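Side-chain contacts in transcriptional regulator, TetR family (Legionella pneumophila subsp. pneumophila str. Philadelphia 1, PDB 3ON4), which probably binds DNA as a dimeric, all-helical transcriptional regulator of the TetR family: residues S9-R14 and I40-A45; Y49-K54 and G58-S63; K157-L162 and R183-Q188; E86-F91 and K139-T144. All blocks are in the same frame, centred on the assembly; numbering follows the deposited sequence. Where two conformers were deposited one is given.

Interaction 1: S9-R14 and I40-A45; sequences SNTKER and INIKTA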
loop_
_atom_site.group_PDB
_atom_site.type_symbol
_atom_site.label_atom_id
_atom_site.label_comp_id
_atom_site.label_asym_id
_atom_site.label_seq_id
_atom_site.Cartn_x
_atom_site.Cartn_y
_atom_site.Cartn_z
ATOM N N SER A 9 19.588 -24.594 7.304
ATOM C CA SER A 9 19.761 -23.275 6.713
ATOM C C SER A 9 21.042 -22.644 7.248
ATOM O O SER A 9 21.255 -22.603 8.477
ATOM C CB SER A 9 18.593 -22.339 7.039
ATOM O OG SER A 9 17.393 -22.801 6.477
ATOM N N ASN A 10 21.859 -22.132 6.343
ATOM C CA ASN A 10 23.066 -21.401 6.733
ATOM C C ASN A 10 22.723 -20.010 7.292
ATOM O O ASN A 10 21.565 -19.572 7.248
ATOM C CB ASN A 10 24.120 -21.368 5.606
ATOM C CG ASN A 10 23.703 -20.558 4.368
ATOM O OD1 ASN A 10 22.959 -19.570 4.437
ATOM N ND2 ASN A 10 24.221 -20.976 3.216
ATOM N N THR A 11 23.724 -19.338 7.847
ATOM C CA THR A 11 23.490 -18.082 8.541
ATOM C C THR A 11 22.871 -17.025 7.613
ATOM O O THR A 11 21.898 -16.370 7.994
ATOM C CB THR A 11 24.776 -17.551 9.196
ATOM O OG1 THR A 11 25.298 -18.565 10.063
ATOM C CG2 THR A 11 24.469 -16.282 10.004
ATOM N N LYS A 12 23.401 -16.921 6.408
ATOM C CA LYS A 12 22.912 -15.972 5.404
ATOM C C LYS A 12 21.430 -16.197 5.104
ATOM O O LYS A 12 20.643 -15.242 5.083
ATOM C CB LYS A 12 23.710 -16.079 4.122
ATOM C CG LYS A 12 23.535 -14.912 3.172
ATOM C CD LYS A 12 24.531 -14.974 2.021
ATOM C CE LYS A 12 24.381 -13.757 1.129
ATOM N NZ LYS A 12 25.371 -13.731 0.033
ATOM N N GLU A 13 21.068 -17.453 4.877
ATOM C CA GLU A 13 19.687 -17.790 4.556
ATOM C C GLU A 13 18.759 -17.495 5.726
ATOM O O GLU A 13 17.660 -16.987 5.529
ATOM C CB GLU A 13 19.525 -19.249 4.096
ATOM C CG GLU A 13 18.029 -19.649 4.064
ATOM C CD GLU A 13 17.698 -20.784 3.123
ATOM O OE1 GLU A 13 18.593 -21.597 2.823
ATOM O OE2 GLU A 13 16.519 -20.859 2.701
ATOM N N ARG A 14 19.187 -17.787 6.947
ATOM C CA ARG A 14 18.311 -17.519 8.094
ATOM C C ARG A 14 18.122 -16.011 8.291
ATOM O O ARG A 14 17.035 -15.553 8.700
ATOM C CB ARG A 14 18.822 -18.207 9.361
ATOM C CG ARG A 14 18.811 -19.719 9.283
ATOM C CD ARG A 14 18.729 -20.382 10.661
ATOM N NE ARG A 14 19.599 -19.765 11.659
ATOM C CZ ARG A 14 19.483 -19.915 12.981
ATOM N NH1 ARG A 14 20.348 -19.310 13.775
ATOM N NH2 ARG A 14 18.513 -20.660 13.516
ATOM N N ILE A 40 16.994 -14.697 16.054
ATOM C CA ILE A 40 17.606 -15.986 15.716
ATOM C C ILE A 40 18.896 -16.269 16.497
ATOM O O ILE A 40 19.629 -17.224 16.196
ATOM C CB ILE A 40 17.797 -16.138 14.183
ATOM C CG1 ILE A 40 18.735 -15.065 13.611
ATOM C CG2 ILE A 40 16.419 -16.079 13.480
ATOM C CD1 ILE A 40 19.224 -15.348 12.170
ATOM N N ASN A 41 19.156 -15.447 17.512
ATOM C CA ASN A 41 20.248 -15.653 18.449
ATOM C C ASN A 41 21.622 -15.804 17.786
ATOM O O ASN A 41 22.329 -16.769 18.036
ATOM C CB ASN A 41 19.931 -16.838 19.385
ATOM C CG ASN A 41 18.732 -16.566 20.284
ATOM O OD1 ASN A 41 18.397 -15.397 20.564
ATOM N ND2 ASN A 41 18.080 -17.641 20.765
ATOM N N ILE A 42 21.972 -14.834 16.944
ATOM C CA ILE A 42 23.335 -14.678 16.387
ATOM C C ILE A 42 23.859 -13.290 16.768
ATOM O O ILE A 42 23.104 -12.437 17.217
ATOM C CB ILE A 42 23.373 -14.867 14.824
ATOM C CG1 ILE A 42 22.541 -13.779 14.129
ATOM C CG2 ILE A 42 22.910 -16.294 14.453
ATOM C CD1 ILE A 42 22.494 -13.839 12.606
ATOM N N LYS A 43 25.164 -13.073 16.615
ATOM C CA LYS A 43 25.766 -11.770 16.928
ATOM C C LYS A 43 25.379 -10.763 15.857
ATOM O O LYS A 43 25.316 -11.121 14.680
ATOM C CB LYS A 43 27.279 -11.900 17.018
ATOM C CG LYS A 43 27.748 -12.863 18.114
ATOM C CD LYS A 43 29.258 -13.128 18.067
ATOM C CE LYS A 43 29.634 -14.291 18.976
ATOM N NZ LYS A 43 31.095 -14.555 19.015
ATOM N N THR A 44 25.094 -9.517 16.258
ATOM C CA THR A 44 24.747 -8.453 15.299
ATOM C C THR A 44 25.899 -8.312 14.312
ATOM O O THR A 44 25.696 -8.005 13.144
ATOM C CB THR A 44 24.446 -7.100 16.011
ATOM O OG1 THR A 44 23.365 -7.283 16.941
ATOM C CG2 THR A 44 24.064 -5.999 15.009
ATOM N N ALA A 45 27.113 -8.579 14.784
ATOM C CA ALA A 45 28.308 -8.510 13.944
ATOM C C ALA A 45 28.318 -9.557 12.816
ATOM O O ALA A 45 28.931 -9.319 11.769
ATOM C CB ALA A 45 29.579 -8.632 14.812
HETATM O O HOH W 1 20.416 -19.904 16.457
#
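R14 and I40 meet through both ends of the arginine, which is modelled in two conformers, one of them described here. Its aliphatic root packs first: R14 CB lies 4.0 Å from I40 CD1. The chain then bends at chi3 (-43°) and brings the guanidinium back over the isoleucine, with I40 CB beneath one face near the rim and I42 CG2 close to the plane at the edge. Between methyl groups, T11 CG2, held anti to its own N (chi1 of OG1 -56°), meets I42 CD1 at 4.1 Å.

The polar link is made by water. In the guanidinium plane of this conformer, R14 NH1 donates to water 1 at 2.7 Å, and the water donates to I40 O at 2.8 Å, before the turn at N41. Arginine suits the place by joining a hydrocarbon root to a group that can reach a water. Asparagine suits the N-cap because its side-chain oxygen can take a backbone N-H: N10 OD1 accepts from E13 N at 2.9 Å.

This surface contact joins the start of helix 11-26 to the turn inside the predicted helix-turn-helix. I40 and I42 also pack on V18 and I15, and T11 touches H50 on helix 44-50.

Interaction 2: Y49-K54 and G58-S63; sequences YHFPSK and GVAVIS
The chain leaves helix 44-50 at F51, whose extended backbone (phi -135°, psi 89°) breaks the helical path, and enters helix 54-77 after S53. The first turn of that helix ties the two segments together: G58 N donates to K54 O at 2.9 Å with an N-H...O angle of 167°, an ordinary i to i+4 helical bond. Their CA atoms are 6.3 Å apart, whereas those of F51 and A60 are 8.7 Å apart, a distance spanned by the phenyl ring.

F51 CE1 touches A60 CB at 3.7 Å. The ring gets there because CG stands anti to the carbonyl carbon, while H50 CB rests against one ring face, offset toward the rim. A60 suits this place because a lone methyl group gives the large ring something to pack on while keeping the helix close. The buried ring also meets I15 and K12, so F51 lies between helix 11-26 and helix 54-77 at the end of helix 44-50.

K54 points its CB away from 58-63, and its fully extended chain carries NZ to the carbonyl oxygens of Y28 and F31, with cation-pi contacts to both rings. S53 is the N-cap of helix 54-77: its side chain caps a backbone N just past the segment, and its own N donates to D56 OD2, a pattern consistent with a capping box.

A short turn running from the presumed recognition helix into a long connecting helix is the layout of the TetR-family DNA-binding domain, whose predicted helix-turn-helix ends at F51.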
loop_
_atom_site.group_PDB
_atom_site.type_symbol
_atom_site.label_atom_id
_atom_site.label_comp_id
_atom_site.label_asym_id
_atom_site.label_seq_id
_atom_site.Cartn_x
_atom_site.Cartn_y
_atom_site.Cartn_z
ATOM N N TYR A 49 28.536 -8.838 8.729
ATOM C CA TYR A 49 29.481 -9.662 7.994
ATOM C C TYR A 49 28.989 -9.971 6.576
ATOM O O TYR A 49 29.681 -9.720 5.595
ATOM C CB TYR A 49 29.698 -10.960 8.767
ATOM C CG TYR A 49 30.790 -11.807 8.215
ATOM C CD1 TYR A 49 30.539 -12.697 7.184
ATOM C CD2 TYR A 49 32.077 -11.715 8.716
ATOM C CE1 TYR A 49 31.530 -13.471 6.663
ATOM C CE2 TYR A 49 33.099 -12.490 8.197
ATOM C CZ TYR A 49 32.814 -13.362 7.171
ATOM O OH TYR A 49 33.802 -14.137 6.668
ATOM N N HIS A 50 27.784 -10.514 6.485
ATOM C CA HIS A 50 27.165 -10.843 5.202
ATOM C C HIS A 50 26.559 -9.619 4.515
ATOM O O HIS A 50 26.518 -9.567 3.304
ATOM C CB HIS A 50 26.069 -11.902 5.397
ATOM C CG HIS A 50 26.586 -13.232 5.859
ATOM N ND1 HIS A 50 27.185 -14.137 5.005
ATOM C CD2 HIS A 50 26.596 -13.808 7.086
ATOM C CE1 HIS A 50 27.536 -15.212 5.688
ATOM N NE2 HIS A 50 27.197 -15.035 6.953
ATOM N N PHE A 51 26.102 -8.639 5.302
ATOM C CA PHE A 51 25.414 -7.466 4.776
ATOM C C PHE A 51 25.974 -6.232 5.459
ATOM O O PHE A 51 25.466 -5.818 6.501
ATOM C CB PHE A 51 23.899 -7.614 5.017
ATOM C CG PHE A 51 23.342 -8.897 4.489
ATOM C CD1 PHE A 51 23.184 -9.085 3.133
ATOM C CD2 PHE A 51 23.037 -9.952 5.344
ATOM C CE1 PHE A 51 22.685 -10.271 2.627
ATOM C CE2 PHE A 51 22.541 -11.143 4.836
ATOM C CZ PHE A 51 22.364 -11.292 3.470
ATOM N N PRO A 52 27.055 -5.637 4.893
ATOM C CA PRO A 52 27.747 -4.544 5.584
ATOM C C PRO A 52 26.835 -3.379 5.953
ATOM O O PRO A 52 27.022 -2.747 6.997
ATOM C CB PRO A 52 28.837 -4.118 4.586
ATOM C CG PRO A 52 29.095 -5.320 3.784
ATOM C CD PRO A 52 27.799 -6.104 3.717
ATOM N N SER A 53 25.844 -3.105 5.109
ATOM C CA SER A 53 24.889 -2.049 5.374
ATOM C C SER A 53 23.487 -2.620 5.351
ATOM O O SER A 53 23.237 -3.646 4.735
ATOM C CB SER A 53 25.033 -0.940 4.334
ATOM O OG SER A 53 24.567 -1.381 3.077
ATOM N N LYS A 54 22.562 -1.943 6.005
ATOM C CA LYS A 54 21.154 -2.340 5.895
ATOM C C LYS A 54 20.731 -2.401 4.429
ATOM O O LYS A 54 19.986 -3.308 4.050
ATOM C CB LYS A 54 20.260 -1.384 6.659
ATOM C CG LYS A 54 18.836 -1.848 6.877
ATOM C CD LYS A 54 18.103 -0.813 7.701
ATOM C CE LYS A 54 16.693 -1.201 7.957
ATOM N NZ LYS A 54 15.954 -0.221 8.822
ATOM N N GLY A 58 18.556 -5.174 2.326
ATOM C CA GLY A 58 17.341 -4.834 1.599
ATOM C C GLY A 58 17.368 -5.331 0.144
ATOM O O GLY A 58 16.420 -5.953 -0.328
ATOM N N VAL A 59 18.450 -5.046 -0.569
ATOM C CA VAL A 59 18.615 -5.468 -1.963
ATOM C C VAL A 59 18.528 -6.990 -2.087
ATOM O O VAL A 59 17.832 -7.532 -2.959
ATOM C CB VAL A 59 19.960 -4.958 -2.527
ATOM C CG1 VAL A 59 20.354 -5.677 -3.836
ATOM C CG2 VAL A 59 19.913 -3.444 -2.728
ATOM N N ALA A 60 19.246 -7.672 -1.211
ATOM C CA ALA A 60 19.315 -9.122 -1.236
ATOM C C ALA A 60 17.951 -9.782 -0.892
ATOM O O ALA A 60 17.560 -10.766 -1.524
ATOM C CB ALA A 60 20.447 -9.623 -0.281
ATOM N N VAL A 61 17.216 -9.221 0.070
ATOM C CA VAL A 61 15.899 -9.739 0.440
ATOM C C VAL A 61 14.926 -9.618 -0.749
ATOM O O VAL A 61 14.234 -10.573 -1.091
ATOM C CB VAL A 61 15.302 -8.986 1.662
ATOM C CG1 VAL A 61 13.813 -9.354 1.855
ATOM C CG2 VAL A 61 16.114 -9.311 2.919
ATOM N N ILE A 62 14.897 -8.462 -1.400
ATOM C CA ILE A 62 13.936 -8.283 -2.498
ATOM C C ILE A 62 14.336 -9.182 -3.666
ATOM O O ILE A 62 13.483 -9.805 -4.278
ATOM C CB ILE A 62 13.800 -6.849 -2.998
ATOM C CG1 ILE A 62 13.401 -5.907 -1.883
ATOM C CG2 ILE A 62 12.710 -6.788 -4.111
ATOM C CD1 ILE A 62 13.708 -4.413 -2.185
ATOM N N SER A 63 15.633 -9.263 -3.956
ATOM C CA SER A 63 16.108 -10.097 -5.045
ATOM C C SER A 63 15.738 -11.588 -4.845
ATOM O O SER A 63 15.236 -12.245 -5.769
ATOM C CB SER A 63 17.623 -9.908 -5.237
ATOM O OG SER A 63 18.104 -10.679 -6.321
#

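Interaction 3: K157-L162 and R183-Q188; sequences KQIISL and RHFIDQ
F185 projects from helix 183-188 into a groove of helix 157-162, where Q158, I159 and L162 meet it. The two helices are neighbours in the helical C-terminal domain of a TetR-type regulator and pack antiparallel, their local axes 10.6 Å apart at 162°. These three residues lie within about one helical turn on one flank, a surface well suited to a single aromatic ring.

F185 sets CG anti to its N (chi1 172°), which swings the ring across to the other helix. I159 and Q158 meet its far rim close to the ring plane: I159 CG1 is 3.9 Å from F185 CE2, and Q158 OE1 is 3.6 Å from F185 CZ. The amide plane of Q158 is perpendicular to the ring, and OE1 lies near the ring plane, where it faces the slightly positive C-H edge. The nitrogen of that amide, Q158 NE2, donates to G181 O of the second subunit, which helps fix the rotation of the amide.

Helix 157-162 also belongs to the subunit interface: I160, S161 and L162 pack on L169, G166 and S161 of the second subunit, and K157 forms a salt bridge with its D175. On the other helix, R183 NE bridges to D187 OD1 at 3.0 Å. At the root of the ring L162 approaches obliquely, its CD2 modelled 3.3 Å from F185 CB, closer than usual for two carbons and doubtful in its exact value.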
loop_
_atom_site.group_PDB
_atom_site.type_symbol
_atom_site.label_atom_id
_atom_site.label_comp_id
_atom_site.label_asym_id
_atom_site.label_seq_id
_atom_site.Cartn_x
_atom_site.Cartn_y
_atom_site.Cartn_z
ATOM N N LYS A 157 -2.545 -4.427 -14.667
ATOM C CA LYS A 157 -2.321 -3.348 -13.697
ATOM C C LYS A 157 -3.476 -3.164 -12.710
ATOM O O LYS A 157 -3.228 -2.854 -11.555
ATOM C CB LYS A 157 -1.966 -2.042 -14.412
ATOM C CG LYS A 157 -0.585 -2.152 -15.112
ATOM C CD LYS A 157 -0.194 -0.938 -15.877
ATOM C CE LYS A 157 1.202 -1.135 -16.477
ATOM N NZ LYS A 157 1.563 -0.149 -17.522
ATOM N N GLN A 158 -4.720 -3.389 -13.140
ATOM C CA GLN A 158 -5.850 -3.332 -12.214
ATOM C C GLN A 158 -5.757 -4.451 -11.187
ATOM O O GLN A 158 -6.005 -4.264 -9.978
ATOM C CB GLN A 158 -7.186 -3.435 -12.961
ATOM C CG GLN A 158 -7.635 -2.174 -13.656
ATOM C CD GLN A 158 -8.935 -2.419 -14.408
ATOM O OE1 GLN A 158 -9.055 -3.427 -15.097
ATOM N NE2 GLN A 158 -9.908 -1.526 -14.260
ATOM N N ILE A 159 -5.387 -5.635 -11.673
ATOM C CA ILE A 159 -5.334 -6.782 -10.820
ATOM C C ILE A 159 -4.286 -6.578 -9.732
ATOM O O ILE A 159 -4.581 -6.800 -8.562
ATOM C CB ILE A 159 -5.027 -8.083 -11.584
ATOM C CG1 ILE A 159 -6.230 -8.512 -12.425
ATOM C CG2 ILE A 159 -4.682 -9.225 -10.599
ATOM C CD1 ILE A 159 -5.861 -9.593 -13.448
ATOM N N ILE A 160 -3.072 -6.163 -10.098
ATOM C CA ILE A 160 -2.017 -6.023 -9.080
ATOM C C ILE A 160 -2.332 -4.859 -8.145
ATOM O O ILE A 160 -2.019 -4.933 -6.961
ATOM C CB ILE A 160 -0.557 -5.961 -9.677
ATOM C CG1 ILE A 160 0.526 -6.080 -8.567
ATOM C CG2 ILE A 160 -0.339 -4.727 -10.492
ATOM C CD1 ILE A 160 0.338 -7.224 -7.529
ATOM N N SER A 161 -2.953 -3.800 -8.660
ATOM C CA SER A 161 -3.386 -2.691 -7.802
ATOM C C SER A 161 -4.393 -3.189 -6.766
ATOM O O SER A 161 -4.298 -2.862 -5.572
ATOM C CB SER A 161 -4.004 -1.566 -8.630
ATOM O OG SER A 161 -3.063 -1.076 -9.573
ATOM N N LEU A 162 -5.346 -4.006 -7.215
ATOM C CA LEU A 162 -6.389 -4.482 -6.333
ATOM C C LEU A 162 -5.811 -5.444 -5.300
ATOM O O LEU A 162 -6.195 -5.396 -4.143
ATOM C CB LEU A 162 -7.498 -5.152 -7.126
ATOM C CG LEU A 162 -8.814 -5.493 -6.454
ATOM C CD1 LEU A 162 -9.383 -4.328 -5.602
ATOM C CD2 LEU A 162 -9.803 -5.882 -7.545
ATOM N N ARG A 183 -10.830 -11.448 -5.437
ATOM C CA ARG A 183 -11.295 -12.647 -6.132
ATOM C C ARG A 183 -12.553 -12.393 -6.951
ATOM O O ARG A 183 -12.633 -12.853 -8.077
ATOM C CB ARG A 183 -11.507 -13.790 -5.151
ATOM C CG ARG A 183 -11.930 -15.109 -5.771
ATOM C CD ARG A 183 -11.010 -15.624 -6.878
ATOM N NE ARG A 183 -11.544 -16.888 -7.378
ATOM C CZ ARG A 183 -11.158 -18.108 -6.998
ATOM N NH1 ARG A 183 -10.169 -18.300 -6.130
ATOM N NH2 ARG A 183 -11.768 -19.162 -7.519
ATOM N N HIS A 184 -13.527 -11.672 -6.395
ATOM C CA HIS A 184 -14.737 -11.301 -7.134
ATOM C C HIS A 184 -14.398 -10.533 -8.414
ATOM O O HIS A 184 -14.965 -10.798 -9.456
ATOM C CB HIS A 184 -15.679 -10.420 -6.294
ATOM C CG HIS A 184 -16.373 -11.140 -5.176
ATOM N ND1 HIS A 184 -16.893 -12.411 -5.312
ATOM C CD2 HIS A 184 -16.663 -10.750 -3.910
ATOM C CE1 HIS A 184 -17.457 -12.781 -4.173
ATOM N NE2 HIS A 184 -17.332 -11.790 -3.306
ATOM N N PHE A 185 -13.482 -9.567 -8.330
ATOM C CA PHE A 185 -13.085 -8.810 -9.517
ATOM C C PHE A 185 -12.520 -9.739 -10.597
ATOM O O PHE A 185 -12.858 -9.625 -11.783
ATOM C CB PHE A 185 -12.056 -7.732 -9.169
ATOM C CG PHE A 185 -11.466 -7.034 -10.377
ATOM C CD1 PHE A 185 -12.111 -5.958 -10.953
ATOM C CD2 PHE A 185 -10.254 -7.445 -10.915
ATOM C CE1 PHE A 185 -11.577 -5.311 -12.068
ATOM C CE2 PHE A 185 -9.700 -6.789 -12.004
ATOM C CZ PHE A 185 -10.370 -5.723 -12.587
ATOM N N ILE A 186 -11.670 -10.660 -10.177
ATOM C CA ILE A 186 -11.042 -11.617 -11.099
ATOM C C ILE A 186 -12.134 -12.460 -11.786
ATOM O O ILE A 186 -12.195 -12.550 -13.027
ATOM C CB ILE A 186 -10.008 -12.516 -10.352
ATOM C CG1 ILE A 186 -8.807 -11.700 -9.874
ATOM C CG2 ILE A 186 -9.533 -13.663 -11.235
ATOM C CD1 ILE A 186 -7.885 -12.425 -8.833
ATOM N N ASP A 187 -13.003 -13.040 -10.961
ATOM C CA ASP A 187 -14.040 -13.947 -11.417
ATOM C C ASP A 187 -15.038 -13.260 -12.328
ATOM O O ASP A 187 -15.558 -13.885 -13.245
ATOM C CB ASP A 187 -14.799 -14.544 -10.223
ATOM C CG ASP A 187 -13.949 -15.476 -9.383
ATOM O OD1 ASP A 187 -12.819 -15.822 -9.822
ATOM O OD2 ASP A 187 -14.424 -15.875 -8.283
ATOM N N GLN A 188 -15.345 -11.994 -12.053
ATOM C CA GLN A 188 -16.351 -11.283 -12.849
ATOM C C GLN A 188 -15.769 -10.643 -14.116
ATOM O O GLN A 188 -16.498 -10.434 -15.088
ATOM C CB GLN A 188 -17.107 -10.249 -12.005
ATOM C CG GLN A 188 -17.901 -10.847 -10.816
ATOM C CD GLN A 188 -18.951 -11.870 -11.238
ATOM O OE1 GLN A 188 -19.847 -11.568 -12.030
ATOM N NE2 GLN A 188 -18.848 -13.088 -10.706
#

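Interaction 4: E86-F91 and K139-T144; sequences EKIQKF and KGVLET
V141 CG1 is the main point at which helix 139-144 meets helix 86-91. I88 CD1 lies 3.7 Å from it, and K87 CB, the aliphatic root of the lysine, lies 4.0 Å from it. I88 and V141 lie alongside each other with their ends pointing opposite ways. A looser touch joins I88 CG1 to L142 CD2 at 4.5 Å.

Torsions place these groups. V141 CG1 is anti to its N (chi1 170°), reaching toward the other helix, while I88 folds its chain at chi2 (-47°) and brings CD1 back to the valine. K87 packs with its hydrocarbon root, while the ammonium end of its extended chain makes a weak hydrogen bond to S77 O.

Behind this shell the helices run antiparallel, 10.4 Å apart at 155° by their local axes. I88 also packs on L138, I186 and I190; L142 meets S152 of helix 149-173 and, outside the helices, Y147 and I190. The isoleucine is therefore shared by several elements of the C-terminal helical domain.

No hydrogen bond crosses between the segments. Branched aliphatic chains fit such an interface because they fill space without polar groups that would need partners. The chemistry implies that packing and burial of hydrocarbon, rather than directional bonds, hold these two helices together here.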
loop_
_atom_site.group_PDB
_atom_site.type_symbol
_atom_site.label_atom_id
_atom_site.label_comp_id
_atom_site.label_asym_id
_atom_site.label_seq_id
_atom_site.Cartn_x
_atom_site.Cartn_y
_atom_site.Cartn_z
ATOM N N GLU A 86 -7.927 -19.578 -14.387
ATOM C CA GLU A 86 -7.463 -20.376 -13.251
ATOM C C GLU A 86 -6.032 -19.991 -12.859
ATOM O O GLU A 86 -5.692 -20.024 -11.684
ATOM C CB GLU A 86 -7.562 -21.871 -13.567
ATOM C CG GLU A 86 -8.999 -22.444 -13.549
ATOM C CD GLU A 86 -9.097 -23.873 -14.064
ATOM O OE1 GLU A 86 -8.343 -24.270 -14.981
ATOM O OE2 GLU A 86 -9.969 -24.611 -13.572
ATOM N N LYS A 87 -5.202 -19.627 -13.833
ATOM C CA LYS A 87 -3.816 -19.194 -13.539
ATOM C C LYS A 87 -3.795 -17.897 -12.702
ATOM O O LYS A 87 -3.011 -17.756 -11.750
ATOM C CB LYS A 87 -3.014 -19.025 -14.835
ATOM C CG LYS A 87 -2.732 -20.344 -15.565
ATOM C CD LYS A 87 -2.007 -20.124 -16.885
ATOM C CE LYS A 87 -1.747 -21.453 -17.585
ATOM N NZ LYS A 87 -1.423 -21.298 -19.029
ATOM N N ILE A 88 -4.674 -16.963 -13.056
ATOM C CA ILE A 88 -4.823 -15.731 -12.300
ATOM C C ILE A 88 -5.357 -16.058 -10.904
ATOM O O ILE A 88 -4.865 -15.520 -9.922
ATOM C CB ILE A 88 -5.786 -14.719 -12.980
ATOM C CG1 ILE A 88 -5.322 -14.327 -14.410
ATOM C CG2 ILE A 88 -5.954 -13.492 -12.077
ATOM C CD1 ILE A 88 -3.858 -13.962 -14.501
ATOM N N GLN A 89 -6.363 -16.931 -10.806
ATOM C CA GLN A 89 -6.891 -17.327 -9.484
ATOM C C GLN A 89 -5.796 -17.955 -8.604
ATOM O O GLN A 89 -5.680 -17.655 -7.403
ATOM C CB GLN A 89 -8.101 -18.285 -9.632
ATOM C CG GLN A 89 -9.353 -17.627 -10.255
ATOM C CD GLN A 89 -10.447 -18.621 -10.647
ATOM O OE1 GLN A 89 -10.174 -19.776 -11.000
ATOM N NE2 GLN A 89 -11.695 -18.162 -10.618
ATOM N N LYS A 90 -4.970 -18.809 -9.200
ATOM C CA LYS A 90 -3.903 -19.475 -8.446
ATOM C C LYS A 90 -2.774 -18.514 -8.084
ATOM O O LYS A 90 -2.134 -18.667 -7.037
ATOM C CB LYS A 90 -3.344 -20.685 -9.216
ATOM C CG LYS A 90 -4.316 -21.822 -9.399
ATOM C CD LYS A 90 -4.714 -22.542 -8.100
ATOM C CE LYS A 90 -5.718 -23.657 -8.411
ATOM N NZ LYS A 90 -6.291 -24.371 -7.216
ATOM N N PHE A 91 -2.532 -17.526 -8.944
ATOM C CA PHE A 91 -1.611 -16.438 -8.622
ATOM C C PHE A 91 -2.050 -15.751 -7.333
ATOM O O PHE A 91 -1.238 -15.561 -6.423
ATOM C CB PHE A 91 -1.529 -15.440 -9.782
ATOM C CG PHE A 91 -1.155 -14.052 -9.372
ATOM C CD1 PHE A 91 0.173 -13.696 -9.203
ATOM C CD2 PHE A 91 -2.134 -13.093 -9.177
ATOM C CE1 PHE A 91 0.508 -12.408 -8.834
ATOM C CE2 PHE A 91 -1.799 -11.808 -8.815
ATOM C CZ PHE A 91 -0.498 -11.463 -8.642
ATOM N N LYS A 139 0.094 -9.976 -17.749
ATOM C CA LYS A 139 -0.160 -9.573 -19.137
ATOM C C LYS A 139 -0.042 -10.751 -20.090
ATOM O O LYS A 139 -0.903 -10.962 -20.960
ATOM C CB LYS A 139 0.828 -8.487 -19.573
ATOM C CG LYS A 139 0.738 -8.065 -21.053
ATOM C CD LYS A 139 2.003 -7.278 -21.392
ATOM C CE LYS A 139 2.060 -6.854 -22.817
ATOM N NZ LYS A 139 3.472 -6.875 -23.320
ATOM N N GLY A 140 1.028 -11.522 -19.932
ATOM C CA GLY A 140 1.239 -12.717 -20.775
ATOM C C GLY A 140 0.140 -13.769 -20.657
ATOM O O GLY A 140 -0.313 -14.322 -21.671
ATOM N N VAL A 141 -0.278 -14.062 -19.432
ATOM C CA VAL A 141 -1.360 -15.021 -19.186
ATOM C C VAL A 141 -2.641 -14.520 -19.862
ATOM O O VAL A 141 -3.349 -15.271 -20.545
ATOM C CB VAL A 141 -1.593 -15.225 -17.650
ATOM C CG1 VAL A 141 -2.859 -16.009 -17.404
ATOM C CG2 VAL A 141 -0.406 -15.957 -17.005
ATOM N N LEU A 142 -2.917 -13.231 -19.689
ATOM C CA LEU A 142 -4.120 -12.614 -20.245
ATOM C C LEU A 142 -4.123 -12.574 -21.764
ATOM O O LEU A 142 -5.179 -12.706 -22.388
ATOM C CB LEU A 142 -4.314 -11.199 -19.669
ATOM C CG LEU A 142 -4.669 -11.091 -18.184
ATOM C CD1 LEU A 142 -4.541 -9.628 -17.741
ATOM C CD2 LEU A 142 -6.068 -11.612 -17.886
ATOM N N GLU A 143 -2.949 -12.413 -22.367
ATOM C CA GLU A 143 -2.821 -12.504 -23.827
ATOM C C GLU A 143 -3.141 -13.902 -24.346
ATOM O O GLU A 143 -3.748 -14.038 -25.418
ATOM C CB GLU A 143 -1.433 -12.069 -24.288
ATOM C CG GLU A 143 -1.224 -10.573 -24.193
ATOM C CD GLU A 143 0.199 -10.142 -24.497
ATOM O OE1 GLU A 143 1.140 -10.952 -24.323
ATOM O OE2 GLU A 143 0.373 -8.980 -24.923
ATOM N N THR A 144 -2.785 -14.938 -23.581
ATOM C CA THR A 144 -3.189 -16.317 -23.927
ATOM C C THR A 144 -4.702 -16.510 -23.819
ATOM O O THR A 144 -5.258 -17.429 -24.410
ATOM C CB THR A 144 -2.498 -17.405 -23.072
ATOM O OG1 THR A 144 -2.975 -17.349 -21.719
ATOM C CG2 THR A 144 -0.970 -17.256 -23.127
#

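Along the chain, interactions 1 and 2 come first, then helix 84-98 opens interaction 4, and interaction 3 closes within helix 177-189. Interactions 1 and 2 share helix 44-50, have centres 13 Å apart and touch through side-chain packing. Interactions 3 and 4, with centres 11 Å apart, meet through Q89 NE2 and D187 OD1, probably hydrogen-bonded, and through apolar packing between their helices. The pairs lie on opposite sides of the chain's centre, 32 to 38 Å apart between centres. One pair thus belongs to the presumed DNA-binding end, the other to the C-terminal helical domain, where interaction 3 also reaches the second subunit.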